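Local coordinates for transferrin (Manduca sexta, PDB 6WB6), which transports iron in the insect, binding a single ferric ion per molecule together with a carbonate anion, at residues A[389-394]-A[416-421]; A[402-407]-A[586-591]; A[423-428]-A[598-603]. All blocks are in the same frame, centred on the assembly; numbering follows the deposited sequence.

Contact 1 of 3, residues A[389-394]-A[416-421]; sequences SEDACL and AKKYNL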
ATOM      1  N   SER A 389     -24.889   0.832   8.970  1.00 23.43           N
ATOM      2  CA  SER A 389     -25.010  -0.278   8.042  1.00 24.60           C
ATOM      3  C   SER A 389     -24.285   0.044   6.742  1.00 27.04           C
ATOM      4  O   SER A 389     -23.891   1.182   6.477  1.00 26.57           O
ATOM      5  CB  SER A 389     -26.469  -0.577   7.727  1.00 31.18           C
ATOM      6  OG  SER A 389     -26.979   0.443   6.905  1.00 26.86           O
ATOM      7  N   GLU A 390     -24.171  -0.982   5.908  1.00 25.03           N
ATOM      8  CA  GLU A 390     -23.638  -0.790   4.570  1.00 30.80           C
ATOM      9  C   GLU A 390     -24.558   0.108   3.749  1.00 29.21           C
ATOM     10  O   GLU A 390     -24.101   1.045   3.090  1.00 14.67           O
ATOM     11  CB  GLU A 390     -23.444  -2.157   3.912  1.00 35.73           C
ATOM     12  CG  GLU A 390     -23.085  -2.139   2.438  1.00 26.22           C
ATOM     13  CD  GLU A 390     -22.933  -3.530   1.874  1.00 31.39           C
ATOM     14  OE1 GLU A 390     -21.942  -4.209   2.219  1.00 43.20           O
ATOM     15  OE2 GLU A 390     -23.827  -3.962   1.119  1.00 35.28           O
ATOM     16  N   ASP A 391     -25.872  -0.154   3.791  1.00 28.24           N
ATOM     17  CA  ASP A 391     -26.806   0.679   3.033  1.00 30.56           C
ATOM     18  C   ASP A 391     -26.728   2.131   3.488  1.00 26.87           C
ATOM     19  O   ASP A 391     -26.832   3.053   2.670  1.00 22.92           O
ATOM     20  CB  ASP A 391     -28.234   0.142   3.160  1.00 25.99           C
ATOM     21  CG  ASP A 391     -29.241   1.029   2.477  1.00 40.43           C
ATOM     22  OD1 ASP A 391     -29.426   0.902   1.233  1.00 33.97           O
ATOM     23  OD2 ASP A 391     -29.836   1.880   3.178  1.00 51.32           O
ATOM     24  N   ALA A 392     -26.522   2.360   4.784  1.00 18.95           N
ATOM     25  CA  ALA A 392     -26.397   3.739   5.249  1.00 24.55           C
ATOM     26  C   ALA A 392     -25.065   4.352   4.846  1.00 24.70           C
ATOM     27  O   ALA A 392     -24.981   5.572   4.675  1.00 21.20           O
ATOM     28  CB  ALA A 392     -26.558   3.829   6.761  1.00 24.19           C
ATOM     29  N   CYS A 393     -24.008   3.541   4.724  1.00 25.68           N
ATOM     30  CA  CYS A 393     -22.758   4.073   4.190  1.00 24.11           C
ATOM     31  C   CYS A 393     -22.920   4.431   2.721  1.00 18.67           C
ATOM     32  O   CYS A 393     -22.382   5.443   2.259  1.00 17.28           O
ATOM     33  CB  CYS A 393     -21.615   3.062   4.363  1.00 22.08           C
ATOM     34  SG  CYS A 393     -20.691   3.268   5.871  1.00 26.14           S
ATOM     35  N   LEU A 394     -23.626   3.585   1.968  1.00 18.34           N
ATOM     36  CA  LEU A 394     -23.844   3.868   0.558  1.00 20.45           C
ATOM     37  C   LEU A 394     -24.668   5.130   0.380  1.00 16.27           C
ATOM     38  O   LEU A 394     -24.333   5.990  -0.433  1.00 22.72           O
ATOM     39  CB  LEU A 394     -24.525   2.684  -0.117  1.00 24.28           C
ATOM     40  CG  LEU A 394     -23.680   1.422  -0.139  1.00 20.55           C
ATOM     41  CD1 LEU A 394     -24.561   0.292  -0.601  1.00 19.98           C
ATOM     42  CD2 LEU A 394     -22.443   1.599  -1.044  1.00 28.39           C
ATOM     43  N   ALA A 416     -25.013   0.641  -7.310  1.00 36.15           N
ATOM     44  CA  ALA A 416     -24.941   1.643  -8.369  1.00 32.72           C
ATOM     45  C   ALA A 416     -26.320   1.995  -8.919  1.00 32.39           C
ATOM     46  O   ALA A 416     -26.590   3.165  -9.213  1.00 32.63           O
ATOM     47  CB  ALA A 416     -24.028   1.158  -9.505  1.00 37.15           C
ATOM     48  N   LYS A 417     -27.198   1.008  -9.102  1.00 29.66           N
ATOM     49  CA  LYS A 417     -28.549   1.333  -9.546  1.00 35.67           C
ATOM     50  C   LYS A 417     -29.226   2.238  -8.533  1.00 37.88           C
ATOM     51  O   LYS A 417     -29.953   3.162  -8.898  1.00 33.06           O
ATOM     52  CB  LYS A 417     -29.379   0.059  -9.741  1.00 32.88           C
ATOM     53  CG  LYS A 417     -29.894  -0.163 -11.152  1.00 33.34           C
ATOM     54  N   LYS A 418     -28.965   2.006  -7.252  1.00 35.10           N
ATOM     55  CA  LYS A 418     -29.783   2.592  -6.203  1.00 32.36           C
ATOM     56  C   LYS A 418     -29.257   3.946  -5.768  1.00 27.70           C
ATOM     57  O   LYS A 418     -30.054   4.855  -5.501  1.00 23.45           O
ATOM     58  CB  LYS A 418     -29.847   1.632  -5.003  1.00 28.60           C
ATOM     59  CG  LYS A 418     -30.277   2.272  -3.676  1.00 36.53           C
ATOM     60  CD  LYS A 418     -31.732   2.103  -3.437  1.00 32.99           C
ATOM     61  CE  LYS A 418     -32.008   0.730  -2.874  1.00 25.97           C
ATOM     62  NZ  LYS A 418     -31.991   0.793  -1.392  1.00 47.37           N
ATOM     63  N   TYR A 419     -27.944   4.078  -5.677  1.00 24.96           N
ATOM     64  CA  TYR A 419     -27.302   5.305  -5.168  1.00 26.52           C
ATOM     65  C   TYR A 419     -26.450   6.013  -6.191  1.00 20.73           C
ATOM     66  O   TYR A 419     -25.778   6.896  -5.799  1.00 18.90           O
ATOM     67  CB  TYR A 419     -26.387   4.945  -4.021  1.00 33.02           C
ATOM     68  CG  TYR A 419     -27.163   4.469  -2.850  1.00 30.60           C
ATOM     69  CD1 TYR A 419     -28.052   5.327  -2.244  1.00 27.55           C
ATOM     70  CD2 TYR A 419     -27.068   3.165  -2.430  1.00 28.61           C
ATOM     71  CE1 TYR A 419     -28.794   4.919  -1.177  1.00 29.08           C
ATOM     72  CE2 TYR A 419     -27.750   2.755  -1.311  1.00 28.46           C
ATOM     73  CZ  TYR A 419     -28.675   3.615  -0.774  1.00 28.73           C
ATOM     74  OH  TYR A 419     -29.424   3.241   0.240  1.00 45.90           O
ATOM     75  N   ASN A 420     -26.531   5.606  -7.441  1.00 19.78           N
ATOM     76  CA  ASN A 420     -25.723   6.187  -8.509  1.00 29.80           C
ATOM     77  C   ASN A 420     -24.254   6.301  -8.101  1.00 29.64           C
ATOM     78  O   ASN A 420     -23.586   7.312  -8.351  1.00 23.61           O
ATOM     79  CB  ASN A 420     -26.275   7.542  -8.929  1.00 32.47           C
ATOM     80  CG  ASN A 420     -25.793   7.954 -10.279  1.00 39.77           C
ATOM     81  OD1 ASN A 420     -25.322   7.117 -11.064  1.00 37.89           O
ATOM     82  ND2 ASN A 420     -25.903   9.253 -10.576  1.00 40.69           N
ATOM     83  N   LEU A 421     -23.750   5.253  -7.464  1.00 18.25           N
ATOM     84  CA  LEU A 421     -22.338   5.133  -7.143  1.00 19.08           C
ATOM     85  C   LEU A 421     -21.664   4.241  -8.168  1.00 18.95           C
ATOM     86  O   LEU A 421     -22.316   3.554  -8.953  1.00 20.07           O
ATOM     87  CB  LEU A 421     -22.156   4.565  -5.735  1.00 21.54           C
ATOM     88  CG  LEU A 421     -22.926   5.321  -4.655  1.00 20.53           C
ATOM     89  CD1 LEU A 421     -22.866   4.545  -3.342  1.00 20.87           C
ATOM     90  CD2 LEU A 421     -22.332   6.697  -4.509  1.00 20.24           C
TER
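Asp391 meets Tyr419 from the first turn of helix 390-399, which Ser389 caps by accepting the Ala392 N-H (Ser389 OG to Ala392 N 2.9 Å). With its CG anti to the backbone N (chi1 176°), Asp391 carries its carboxylate across to segment 416-421, where Tyr419 OH donates a short hydrogen bond to Asp391 OD1 at 2.5 Å. That oxygen lies in the plane of the ring at its edge, yet the hydroxyl comes to it 42° out of the carboxylate plane. Lys418 NZ stands 3.7 Å from the same Asp391 OD1, a long salt bridge that would probably add to the stability of the negative charge. One turn on, Leu394 packs its CB 3.4 Å from CE2 of Tyr419 and sets its carbonyl carbon over the ring centre. The opposite face carries CG of Lys418, so the ring is sandwiched between backbone and an aliphatic stem. Leu394 also sends CD2 to within 3.8 Å of Leu421 CD1. A phenylalanine at Tyr419 would remove the hydroxyl, and the Asp391 carboxylate would probably be left with the long lysine contact and greater freedom to turn. Tyr419 also touches Lys395 and Gln398 farther along helix 390-399, while Cys393 ties that helix by a disulfide to Cys356 in strand 352-357. Leu394 of helix 390-399 and Leu421, just past the end of helix 411-419, both pack on Val589 of strand 587-590, so the contact joins the two helices at that face of the antiparallel sheet.

Contact 2 of 3, residues A[402-407]-A[586-591]; sequences SDLASV and RTWVAA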
ATOM      1  N   SER A 402     -19.906  11.003   2.800  1.00 24.67           N
ATOM      2  CA  SER A 402     -18.675  10.246   2.679  1.00 32.21           C
ATOM      3  C   SER A 402     -18.227  10.318   1.232  1.00 23.54           C
ATOM      4  O   SER A 402     -18.995  10.681   0.340  1.00 33.17           O
ATOM      5  CB  SER A 402     -18.856   8.779   3.085  1.00 23.45           C
ATOM      6  OG  SER A 402     -19.623   8.661   4.267  1.00 29.97           O
ATOM      7  N   ASP A 403     -16.974   9.942   1.006  1.00 25.97           N
ATOM      8  CA  ASP A 403     -16.430   9.847  -0.335  1.00 16.60           C
ATOM      9  C   ASP A 403     -16.320   8.414  -0.827  1.00 22.44           C
ATOM     10  O   ASP A 403     -16.270   8.199  -2.040  1.00 21.96           O
ATOM     11  CB  ASP A 403     -15.053  10.512  -0.378  1.00 22.20           C
ATOM     12  CG  ASP A 403     -15.103  11.958   0.086  1.00 27.39           C
ATOM     13  OD1 ASP A 403     -15.922  12.729  -0.479  1.00 26.03           O
ATOM     14  OD2 ASP A 403     -14.358  12.311   1.033  1.00 20.00           O
ATOM     15  N   LEU A 404     -16.257   7.428   0.066  1.00 15.62           N
ATOM     16  CA  LEU A 404     -16.301   6.056  -0.417  1.00 20.65           C
ATOM     17  C   LEU A 404     -16.756   5.123   0.688  1.00 17.43           C
ATOM     18  O   LEU A 404     -16.665   5.427   1.876  1.00 16.33           O
ATOM     19  CB  LEU A 404     -14.941   5.579  -0.965  1.00 11.71           C
ATOM     20  CG  LEU A 404     -13.777   5.449   0.021  1.00 18.22           C
ATOM     21  CD1 LEU A 404     -12.529   4.836  -0.660  1.00 16.55           C
ATOM     22  CD2 LEU A 404     -13.422   6.771   0.638  1.00 24.04           C
ATOM     23  N   ALA A 405     -17.182   3.950   0.251  1.00 17.42           N
ATOM     24  CA  ALA A 405     -17.705   2.922   1.113  1.00 18.82           C
ATOM     25  C   ALA A 405     -17.561   1.633   0.344  1.00 24.19           C
ATOM     26  O   ALA A 405     -17.505   1.638  -0.891  1.00 22.57           O
ATOM     27  CB  ALA A 405     -19.162   3.197   1.497  1.00 24.93           C
ATOM     28  N   SER A 406     -17.474   0.538   1.083  1.00 19.99           N
ATOM     29  CA  SER A 406     -17.298  -0.779   0.507  1.00 26.10           C
ATOM     30  C   SER A 406     -18.633  -1.497   0.428  1.00 23.27           C
ATOM     31  O   SER A 406     -19.574  -1.202   1.160  1.00 21.72           O
ATOM     32  CB  SER A 406     -16.314  -1.630   1.324  1.00 24.10           C
ATOM     33  OG  SER A 406     -16.758  -1.792   2.658  1.00 21.70           O
ATOM     34  N   VAL A 407     -18.669  -2.484  -0.447  1.00 19.85           N
ATOM     35  CA  VAL A 407     -19.830  -3.316  -0.687  1.00 27.25           C
ATOM     36  C   VAL A 407     -19.293  -4.647  -1.194  1.00 33.20           C
ATOM     37  O   VAL A 407     -18.244  -4.701  -1.849  1.00 31.12           O
ATOM     38  CB  VAL A 407     -20.796  -2.576  -1.651  1.00 38.89           C
ATOM     39  CG1 VAL A 407     -20.036  -2.057  -2.869  1.00 32.66           C
ATOM     40  CG2 VAL A 407     -21.962  -3.431  -2.057  1.00 37.77           C
ATOM     41  N   ARG A 586     -14.832  -7.634  -2.595  1.00 21.43           N
ATOM     42  CA  ARG A 586     -15.132  -6.444  -1.818  1.00 21.63           C
ATOM     43  C   ARG A 586     -14.641  -5.226  -2.586  1.00 23.57           C
ATOM     44  O   ARG A 586     -13.480  -5.167  -2.998  1.00 20.79           O
ATOM     45  CB  ARG A 586     -14.472  -6.491  -0.448  1.00 20.63           C
ATOM     46  CG  ARG A 586     -14.569  -5.200   0.294  1.00 16.61           C
ATOM     47  CD  ARG A 586     -14.222  -5.370   1.772  1.00 22.98           C
ATOM     48  NE  ARG A 586     -15.197  -6.209   2.452  1.00 24.38           N
ATOM     49  CZ  ARG A 586     -15.097  -6.611   3.720  1.00 27.92           C
ATOM     50  NH1 ARG A 586     -14.071  -6.250   4.482  1.00 28.25           N
ATOM     51  NH2 ARG A 586     -16.035  -7.378   4.233  1.00 30.69           N
ATOM     52  N   THR A 587     -15.541  -4.263  -2.777  1.00 22.93           N
ATOM     53  CA  THR A 587     -15.355  -3.121  -3.667  1.00 17.46           C
ATOM     54  C   THR A 587     -15.709  -1.835  -2.945  1.00 21.20           C
ATOM     55  O   THR A 587     -16.728  -1.775  -2.248  1.00 21.33           O
ATOM     56  CB  THR A 587     -16.252  -3.217  -4.872  1.00 21.24           C
ATOM     57  OG1 THR A 587     -15.932  -4.388  -5.621  1.00 20.85           O
ATOM     58  CG2 THR A 587     -16.081  -2.012  -5.720  1.00 23.23           C
ATOM     59  N   TRP A 588     -14.897  -0.801  -3.142  1.00 15.30           N
ATOM     60  CA  TRP A 588     -15.184   0.522  -2.611  1.00 18.86           C
ATOM     61  C   TRP A 588     -15.794   1.373  -3.709  1.00 21.27           C
ATOM     62  O   TRP A 588     -15.288   1.405  -4.841  1.00 20.66           O
ATOM     63  CB  TRP A 588     -13.928   1.173  -2.019  1.00 17.04           C
ATOM     64  CG  TRP A 588     -13.547   0.475  -0.748  1.00 15.19           C
ATOM     65  CD1 TRP A 588     -13.765   0.909   0.515  1.00 19.61           C
ATOM     66  CD2 TRP A 588     -12.875  -0.805  -0.628  1.00 15.35           C
ATOM     67  NE1 TRP A 588     -13.282  -0.009   1.424  1.00 26.40           N
ATOM     68  CE2 TRP A 588     -12.745  -1.075   0.746  1.00 17.87           C
ATOM     69  CE3 TRP A 588     -12.375  -1.739  -1.547  1.00 17.26           C
ATOM     70  CZ2 TRP A 588     -12.147  -2.245   1.228  1.00 21.08           C
ATOM     71  CZ3 TRP A 588     -11.764  -2.902  -1.060  1.00 18.46           C
ATOM     72  CH2 TRP A 588     -11.672  -3.146   0.307  1.00 17.52           C
ATOM     73  N   VAL A 589     -16.911   2.018  -3.390  1.00 17.76           N
ATOM     74  CA  VAL A 589     -17.666   2.755  -4.390  1.00 20.55           C
ATOM     75  C   VAL A 589     -17.718   4.208  -3.969  1.00 17.45           C
ATOM     76  O   VAL A 589     -17.618   4.544  -2.783  1.00 19.82           O
ATOM     77  CB  VAL A 589     -19.085   2.194  -4.601  1.00 20.37           C
ATOM     78  CG1 VAL A 589     -19.022   0.758  -5.006  1.00 17.87           C
ATOM     79  CG2 VAL A 589     -19.923   2.372  -3.361  1.00 26.14           C
ATOM     80  N   ALA A 590     -17.873   5.074  -4.967  1.00 22.02           N
ATOM     81  CA  ALA A 590     -17.881   6.510  -4.765  1.00 17.43           C
ATOM     82  C   ALA A 590     -18.970   7.149  -5.614  1.00 19.51           C
ATOM     83  O   ALA A 590     -19.471   6.563  -6.575  1.00 15.42           O
ATOM     84  CB  ALA A 590     -16.528   7.138  -5.117  1.00 22.41           C
ATOM     85  N   ALA A 591     -19.324   8.376  -5.247  1.00 21.44           N
ATOM     86  CA  ALA A 591     -20.324   9.092  -6.004  1.00 25.33           C
ATOM     87  C   ALA A 591     -19.691   9.693  -7.251  1.00 24.38           C
ATOM     88  O   ALA A 591     -18.478   9.600  -7.488  1.00 19.72           O
ATOM     89  CB  ALA A 591     -20.977  10.170  -5.149  1.00 21.78           C
TER
HETATM   90  O   HOH W   1     -17.898   9.988  -3.684  1.00 17.86           O
HETATM   91  O   HOH W   2     -14.826  -0.194   4.288  1.00 35.45           O
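Ala405 and Val589 form an antiparallel hydrogen-bonded pair, in which Val589 N donates to Ala405 O at 2.6 Å with an N-H...O angle of 165°. The return bond, Ala405 N to Val589 O, is longer at 3.1 Å and more bent. Val407 and Thr587 repeat the pattern: Val407 N lies 2.7 Å from Thr587 O, and Thr587 N donates back to Val407 O. Between these pairs, the non-hydrogen-bonded Ser406 and Trp588 bring their CA atoms to 4.0 Å. Their side chains share a face of the sheet, and Ser406 CB sits 3.6 Å from the centroid of the five-membered ring of Trp588, only 17° off the normal, a CH-pi contact. Trp588 CG, beside its backbone N (chi1 -71°), lays the indole under that methylene. A water joins the polar ends, hydrogen-bonded to Ser406 OG and accepting from Trp588 NE1 at 3.3 Å. On the other face Val407 CG1 meets Val589 CG1 at 3.7 Å, the two side chains crossing at about a right angle. Beside the Ala405-Val589 pair, a second water donates to Asp403 O and accepts from Ala591 N, linking the two backbones. Farther out, salt bridges hold the ends: Asp403 OD1 with Arg354 NH2, and Arg586 NE with Asp408 OD1. Trp588 touches Leu355 of strand 352-357 and the ring of Phe632. The pairing joins segments 179 residues apart, completing one edge of a sheet in the second transferrin-like half. Strand 405-407 is one of the two outer strands of this four-stranded antiparallel sheet, and strand 587-590 lies between it and strand 422-428. Ala405, Val407 and Val589 face helix 390-399, through Cys393 and Val397, Glu390, and Leu394 respectively.

Contact 3 of 3, residues A[423-428]-A[598-603]; sequences PVFHEV and VSIAHT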
ATOM      1  N   PRO A 423     -17.795   1.760  -8.786  1.00 16.85           N
ATOM      2  CA  PRO A 423     -16.622   1.197  -8.098  1.00 21.90           C
ATOM      3  C   PRO A 423     -15.366   1.959  -8.445  1.00 17.70           C
ATOM      4  O   PRO A 423     -15.187   2.393  -9.581  1.00 18.57           O
ATOM      5  CB  PRO A 423     -16.559  -0.244  -8.607  1.00 20.57           C
ATOM      6  CG  PRO A 423     -17.301  -0.256  -9.874  1.00 20.30           C
ATOM      7  CD  PRO A 423     -18.302   0.882  -9.847  1.00 24.12           C
ATOM      8  N   VAL A 424     -14.494   2.127  -7.451  1.00 20.89           N
ATOM      9  CA  VAL A 424     -13.222   2.820  -7.627  1.00 16.08           C
ATOM     10  C   VAL A 424     -12.050   1.858  -7.542  1.00 18.40           C
ATOM     11  O   VAL A 424     -11.113   1.938  -8.343  1.00 20.73           O
ATOM     12  CB  VAL A 424     -13.068   3.963  -6.598  1.00 12.73           C
ATOM     13  CG1 VAL A 424     -11.643   4.585  -6.665  1.00 16.60           C
ATOM     14  CG2 VAL A 424     -14.116   5.022  -6.818  1.00 18.67           C
ATOM     15  N   PHE A 425     -12.068   0.970  -6.552  1.00 22.16           N
ATOM     16  CA  PHE A 425     -11.037  -0.057  -6.419  1.00 20.79           C
ATOM     17  C   PHE A 425     -11.636  -1.206  -5.629  1.00 21.65           C
ATOM     18  O   PHE A 425     -12.652  -1.046  -4.937  1.00 18.09           O
ATOM     19  CB  PHE A 425      -9.784   0.479  -5.741  1.00 15.38           C
ATOM     20  CG  PHE A 425     -10.015   0.973  -4.341  1.00 17.20           C
ATOM     21  CD1 PHE A 425     -10.370   2.288  -4.106  1.00 13.94           C
ATOM     22  CD2 PHE A 425      -9.901   0.111  -3.262  1.00 12.99           C
ATOM     23  CE1 PHE A 425     -10.603   2.742  -2.821  1.00 18.28           C
ATOM     24  CE2 PHE A 425     -10.132   0.565  -1.981  1.00 18.84           C
ATOM     25  CZ  PHE A 425     -10.479   1.879  -1.760  1.00 22.37           C
ATOM     26  N   HIS A 426     -11.010  -2.366  -5.772  1.00 17.57           N
ATOM     27  CA  HIS A 426     -11.506  -3.615  -5.222  1.00 18.05           C
ATOM     28  C   HIS A 426     -10.334  -4.400  -4.645  1.00 26.15           C
ATOM     29  O   HIS A 426      -9.161  -4.093  -4.904  1.00 19.10           O
ATOM     30  CB  HIS A 426     -12.214  -4.432  -6.297  1.00 19.63           C
ATOM     31  CG  HIS A 426     -11.324  -4.768  -7.445  1.00 21.22           C
ATOM     32  ND1 HIS A 426     -11.343  -4.070  -8.634  1.00 25.57           N
ATOM     33  CD2 HIS A 426     -10.355  -5.708  -7.574  1.00 19.90           C
ATOM     34  CE1 HIS A 426     -10.451  -4.592  -9.457  1.00 30.69           C
ATOM     35  NE2 HIS A 426      -9.835  -5.582  -8.833  1.00 18.63           N
ATOM     36  N   GLU A 427     -10.680  -5.428  -3.857  1.00 22.03           N
ATOM     37  CA  GLU A 427      -9.706  -6.343  -3.287  1.00 19.50           C
ATOM     38  C   GLU A 427      -9.212  -7.330  -4.325  1.00 17.11           C
ATOM     39  O   GLU A 427      -9.946  -7.746  -5.226  1.00 23.29           O
ATOM     40  CB  GLU A 427     -10.304  -7.110  -2.102  1.00 14.87           C
ATOM     41  CG  GLU A 427     -10.424  -6.259  -0.874  1.00 17.43           C
ATOM     42  CD  GLU A 427     -10.901  -6.999   0.364  1.00 16.82           C
ATOM     43  OE1 GLU A 427     -11.380  -8.151   0.262  1.00 20.84           O
ATOM     44  OE2 GLU A 427     -10.828  -6.390   1.431  1.00 15.97           O
ATOM     45  N   VAL A 428      -7.937  -7.667  -4.222  1.00 15.53           N
ATOM     46  CA  VAL A 428      -7.390  -8.779  -4.975  1.00 24.85           C
ATOM     47  C   VAL A 428      -6.831  -9.793  -3.988  1.00 18.69           C
ATOM     48  O   VAL A 428      -6.489  -9.473  -2.847  1.00 14.65           O
ATOM     49  CB  VAL A 428      -6.314  -8.337  -5.989  1.00 15.67           C
ATOM     50  CG1 VAL A 428      -6.954  -7.534  -7.088  1.00 23.53           C
ATOM     51  CG2 VAL A 428      -5.194  -7.576  -5.313  1.00 17.91           C
ATOM     52  N   VAL A 598      -9.028   8.944  -9.100  1.00 16.07           N
ATOM     53  CA  VAL A 598      -7.620   8.993  -8.712  1.00 16.44           C
ATOM     54  C   VAL A 598      -7.482   9.501  -7.277  1.00 16.00           C
ATOM     55  O   VAL A 598      -6.841   8.865  -6.427  1.00 19.51           O
ATOM     56  CB  VAL A 598      -6.833   9.850  -9.727  1.00 18.19           C
ATOM     57  CG1 VAL A 598      -5.432  10.150  -9.243  1.00 21.67           C
ATOM     58  CG2 VAL A 598      -6.813   9.129 -11.090  1.00 17.50           C
ATOM     59  N   SER A 599      -8.143  10.612  -6.963  1.00 21.17           N
ATOM     60  CA  SER A 599      -8.059  11.143  -5.608  1.00 23.13           C
ATOM     61  C   SER A 599      -8.584  10.156  -4.566  1.00 18.11           C
ATOM     62  O   SER A 599      -8.065  10.104  -3.444  1.00 14.04           O
ATOM     63  CB  SER A 599      -8.814  12.466  -5.530  1.00 23.87           C
ATOM     64  OG  SER A 599      -8.022  13.512  -6.048  1.00 29.20           O
ATOM     65  N   ILE A 600      -9.568   9.336  -4.929  1.00 17.93           N
ATOM     66  CA  ILE A 600     -10.181   8.418  -3.970  1.00 18.42           C
ATOM     67  C   ILE A 600      -9.348   7.156  -3.810  1.00 22.71           C
ATOM     68  O   ILE A 600      -9.157   6.640  -2.698  1.00 19.94           O
ATOM     69  CB  ILE A 600     -11.615   8.093  -4.419  1.00 14.50           C
ATOM     70  CG1 ILE A 600     -12.498   9.330  -4.192  1.00 21.56           C
ATOM     71  CG2 ILE A 600     -12.145   6.871  -3.683  1.00 21.85           C
ATOM     72  CD1 ILE A 600     -13.959   9.094  -4.489  1.00 24.26           C
ATOM     73  N   ALA A 601      -8.876   6.621  -4.920  1.00 17.63           N
ATOM     74  CA  ALA A 601      -8.082   5.409  -4.871  1.00 16.13           C
ATOM     75  C   ALA A 601      -6.702   5.665  -4.291  1.00 15.51           C
ATOM     76  O   ALA A 601      -6.090   4.751  -3.752  1.00 15.06           O
ATOM     77  CB  ALA A 601      -7.947   4.821  -6.282  1.00 22.26           C
ATOM     78  N   HIS A 602      -6.186   6.888  -4.390  1.00 21.60           N
ATOM     79  CA  HIS A 602      -4.762   7.073  -4.170  1.00 22.28           C
ATOM     80  C   HIS A 602      -4.351   6.595  -2.779  1.00 25.08           C
ATOM     81  O   HIS A 602      -3.474   5.734  -2.631  1.00 18.40           O
ATOM     82  CB  HIS A 602      -4.363   8.537  -4.374  1.00 25.22           C
ATOM     83  CG  HIS A 602      -2.903   8.762  -4.206  1.00 26.36           C
ATOM     84  ND1 HIS A 602      -2.332   9.077  -2.991  1.00 26.08           N
ATOM     85  CD2 HIS A 602      -1.884   8.661  -5.092  1.00 20.98           C
ATOM     86  CE1 HIS A 602      -1.023   9.183  -3.144  1.00 18.66           C
ATOM     87  NE2 HIS A 602      -0.729   8.935  -4.407  1.00 26.55           N
ATOM     88  N   THR A 603      -4.955   7.157  -1.741  1.00 17.15           N
ATOM     89  CA  THR A 603      -4.479   6.854  -0.393  1.00 21.75           C
ATOM     90  C   THR A 603      -4.629   5.385  -0.031  1.00 19.20           C
ATOM     91  O   THR A 603      -3.655   4.796   0.475  1.00 17.45           O
ATOM     92  CB  THR A 603      -5.161   7.764   0.629  1.00 19.37           C
ATOM     93  OG1 THR A 603      -4.580   9.070   0.547  1.00 26.03           O
ATOM     94  CG2 THR A 603      -5.009   7.233   2.070  1.00 20.55           C
TER
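Val424 and Ala601 mark the nearest backbones, where strand 423-428 and helix 598-603 run almost in the same direction, with axes 22° apart and 8.1 Å at closest approach. Consecutive strand residues would normally point to alternate faces, but Val424 has a psi of -45°, far from extended, while Phe425 returns to extended values. This kink has the geometry of a classic beta bulge, Val424 and Phe425 together facing Trp588 on the next strand, and it turns both side chains to the helix. Val424 does the closer packing. With CG1 anti to the backbone N (chi1 173°), that branch is carried to the helix, 3.7 Å from Ala601 CB and 3.8 Å from Ile600 CG2, filling the angle between two successive helix residues. The second branch, Val424 CG2, also reaches Ile600 CG2, at 4.1 Å, and the two side chains cross at about a right angle. This is the packing of an alpha/beta layer: helix 597-611 follows strand 587-590 in the chain and lies over the antiparallel sheet on the side of Trp588 and Phe425, as befits the periplasmic-binding-protein-like fold that transferrin lobes share. Phe425 meets the same two helix residues. Its CD1 lies 3.9 Å from Ala601 CA, and its CE1 comes 4.2 Å from Ile600 O, so the ring approaches the helix backbone obliquely, which the small side chain of Ala601 probably permits. No hydrogen bond crosses between the segments; the side-chain contacts are apolar, consistent with ordinary hydrophobic packing. Phe425 stacks its ring on Trp588 and touches Pro604 and Leu605 farther along the helix, while Ile600 reaches Ala590 in the adjacent strand, and Ala601 meets Thr641 of strand 638-641.

Overall arrangement
All three contacts involve the four-stranded sheet of order 405-407, 587-590, 422-428, 638-641. Contact 2 is the backbone pairing within it; contact 1 lies on the face of Val589, and contact 3 on that of Trp588. All four touching residues of contact 3 are buried and contact 2 is mostly so, Ser406 and Arg586 being partly exposed, whereas contact 1 mixes a leucine-lined floor with a charged, exposed rim of Asp391 and Lys418. Main-chain bonds dominate contact 2, purely apolar packing contact 3. Contacts 1 and 2 share the Val589 face; contacts 2 and 3 adjoin through backbone bonding of Trp588. Contacts 1 and 3, with centres about 17 Å apart, meet only by adjoining in sequence.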